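Local coordinates for DUF1285 domain-containing protein (PDB 2RA9) that is of unknown function but adopts a fold with repeated structural motifs and is possibly involved in signal transduction, at residues A[27-32]-A[70-75]. Numbering follows the deposited sequence.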
loop_
_atom_site.group_PDB
_atom_site.type_symbol
_atom_site.label_atom_id
_atom_site.label_comp_id
_atom_site.label_asym_id
_atom_site.label_seq_id
_atom_site.Cartn_x
_atom_site.Cartn_y
_atom_site.Cartn_z
ATOM N N PHE A 27 11.148 -6.244 10.849
ATOM C CA PHE A 27 10.472 -5.066 10.316
ATOM C C PHE A 27 8.994 -5.214 10.618
ATOM O O PHE A 27 8.409 -6.297 10.457
ATOM C CB PHE A 27 10.649 -4.978 8.793
ATOM C CG PHE A 27 12.066 -4.684 8.351
ATOM C CD1 PHE A 27 12.992 -5.700 8.193
ATOM C CD2 PHE A 27 12.462 -3.394 8.061
ATOM C CE1 PHE A 27 14.303 -5.426 7.813
ATOM C CE2 PHE A 27 13.764 -3.099 7.654
ATOM C CZ PHE A 27 14.687 -4.103 7.516
ATOM N N ASP A 28 8.388 -4.097 11.039
ATOM C CA ASP A 28 6.978 -4.047 11.392
ATOM C C ASP A 28 6.340 -2.835 10.714
ATOM O O ASP A 28 6.943 -1.760 10.722
ATOM C CB ASP A 28 6.802 -3.917 12.922
ATOM C CG ASP A 28 7.212 -5.168 13.691
ATOM O OD1 ASP A 28 6.507 -6.183 13.577
ATOM O OD2 ASP A 28 8.241 -5.163 14.386
ATOM N N ILE A 29 5.132 -3.003 10.151
ATOM C CA ILE A 29 4.332 -1.921 9.605
ATOM C C ILE A 29 3.031 -1.880 10.386
ATOM O O ILE A 29 2.302 -2.865 10.448
ATOM C CB ILE A 29 4.045 -2.088 8.107
ATOM C CG1 ILE A 29 5.336 -2.332 7.344
ATOM C CG2 ILE A 29 3.340 -0.847 7.553
ATOM C CD1 ILE A 29 5.164 -2.565 5.862
ATOM N N ASN A 30 2.761 -0.761 11.040
ATOM C CA ASN A 30 1.521 -0.646 11.837
ATOM C C ASN A 30 0.339 -0.271 10.966
ATOM O O ASN A 30 0.468 -0.108 9.739
ATOM C CB ASN A 30 1.692 0.294 13.041
ATOM C CG ASN A 30 1.793 1.757 12.684
ATOM O OD1 ASN A 30 1.465 2.197 11.574
ATOM N ND2 ASN A 30 2.235 2.538 13.674
ATOM N N ALA A 31 -0.839 -0.203 11.591
ATOM C CA ALA A 31 -2.089 -0.047 10.859
ATOM C C ALA A 31 -2.141 1.278 10.105
ATOM O O ALA A 31 -2.851 1.391 9.084
ATOM C CB ALA A 31 -3.271 -0.196 11.817
ATOM N N LEU A 32 -1.392 2.271 10.582
ATOM C CA LEU A 32 -1.325 3.569 9.921
ATOM C C LEU A 32 -0.248 3.630 8.834
ATOM O O LEU A 32 -0.126 4.621 8.125
ATOM C CB LEU A 32 -1.164 4.692 10.957
ATOM C CG LEU A 32 -2.514 5.342 11.307
ATOM C CD1 LEU A 32 -2.491 6.038 12.660
ATOM C CD2 LEU A 32 -2.880 6.311 10.184
ATOM N N VAL A 70 13.920 -11.547 3.933
ATOM C CA VAL A 70 13.529 -11.458 5.317
ATOM C C VAL A 70 12.036 -11.098 5.440
ATOM O O VAL A 70 11.453 -10.554 4.542
ATOM C CB VAL A 70 14.387 -10.458 6.113
ATOM C CG1 VAL A 70 15.876 -10.781 5.967
ATOM C CG2 VAL A 70 14.094 -9.032 5.693
ATOM N N ARG A 71 11.463 -11.450 6.591
ATOM C CA ARG A 71 10.054 -11.253 6.845
ATOM C C ARG A 71 9.746 -9.846 7.364
ATOM O O ARG A 71 10.566 -9.197 8.012
ATOM C CB ARG A 71 9.545 -12.264 7.852
ATOM C CG ARG A 71 9.627 -13.693 7.380
ATOM C CD ARG A 71 9.030 -14.613 8.424
ATOM N NE ARG A 71 8.938 -16.018 8.004
ATOM C CZ ARG A 71 7.936 -16.565 7.316
ATOM N NH1 ARG A 71 6.879 -15.861 6.918
ATOM N NH2 ARG A 71 7.984 -17.858 7.025
ATOM N N VAL A 72 8.542 -9.402 7.030
ATOM C CA VAL A 72 7.968 -8.148 7.540
ATOM C C VAL A 72 6.614 -8.478 8.134
ATOM O O VAL A 72 5.809 -9.183 7.517
ATOM C CB VAL A 72 7.781 -7.130 6.405
ATOM C CG1 VAL A 72 7.190 -5.786 6.915
ATOM C CG2 VAL A 72 9.111 -6.907 5.656
ATOM N N GLN A 73 6.346 -7.977 9.349
ATOM C CA GLN A 73 5.004 -8.121 9.964
ATOM C C GLN A 73 4.174 -6.891 9.596
ATOM O O GLN A 73 4.665 -5.766 9.689
ATOM C CB GLN A 73 5.109 -8.250 11.491
ATOM C CG GLN A 73 3.796 -8.647 12.154
ATOM C CD GLN A 73 3.361 -10.105 11.777
ATOM O OE1 GLN A 73 4.127 -10.881 11.163
ATOM N NE2 GLN A 73 2.140 -10.471 12.164
ATOM N N VAL A 74 2.937 -7.111 9.173
ATOM C CA VAL A 74 2.066 -6.052 8.679
ATOM C C VAL A 74 0.744 -6.147 9.455
ATOM O O VAL A 74 0.080 -7.178 9.449
ATOM C CB VAL A 74 1.850 -6.207 7.138
ATOM C CG1 VAL A 74 0.853 -5.181 6.633
ATOM C CG2 VAL A 74 3.149 -6.081 6.388
ATOM N N GLU A 75 0.379 -5.087 10.162
ATOM C CA GLU A 75 -0.813 -5.095 10.992
ATOM C C GLU A 75 -2.092 -5.134 10.177
ATOM O O GLU A 75 -3.027 -5.853 10.537
ATOM C CB GLU A 75 -0.839 -3.860 11.915
ATOM C CG GLU A 75 -2.088 -3.815 12.836
ATOM C CD GLU A 75 -2.108 -2.673 13.847
ATOM O OE1 GLU A 75 -1.139 -1.871 13.979
ATOM O OE2 GLU A 75 -3.147 -2.582 14.543
#
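Glu75 CG stands opposite the backbone N (chi1 -180°) and the chain runs on extended, which lays the carboxylate beside Ala31, just beyond the end of a parallel strand pair. Strands 27-29 and 69-74 are the two central neighbours of a six-stranded mixed sheet, the N-terminal of two sheets that share the strand order 3-2-1-6-5-4, in keeping with the repeated motifs of this fold. Their backbones join in the alternating pattern of parallel strands: Ile29 N gives its hydrogen to Gln73 O at 2.8 Å, while Phe27 O accepts from Gln73 N and Ile29 O from Glu75 N. On one face Phe27, Ile29, Val72 and Val74 pack together. Both methyls of Val72 lie against Phe27 CB, CG2 at 4.0 Å, and Val72 CG1 also reaches Ile29 CG1 at 3.9 Å. The Ile29 side chain lies alongside that of Val74, with Ile29 CD1 4.1 Å from Val74 CG2, and Phe27 continues into the core, its ring stacked on Tyr37 and edge-to-face with Phe50. Across the opposite face Asp28 OD1 comes to 3.3 Å from Gln73 CB, the aliphatic base of a side chain whose amide end leads away. Past the last backbone bond the side chain of Glu75 takes over: Ala31 N donates to Glu75 OE1 at 2.9 Å, approaching from above the carboxylate plane, while Ala31 CB sits 3.4 Å from Glu75 CD.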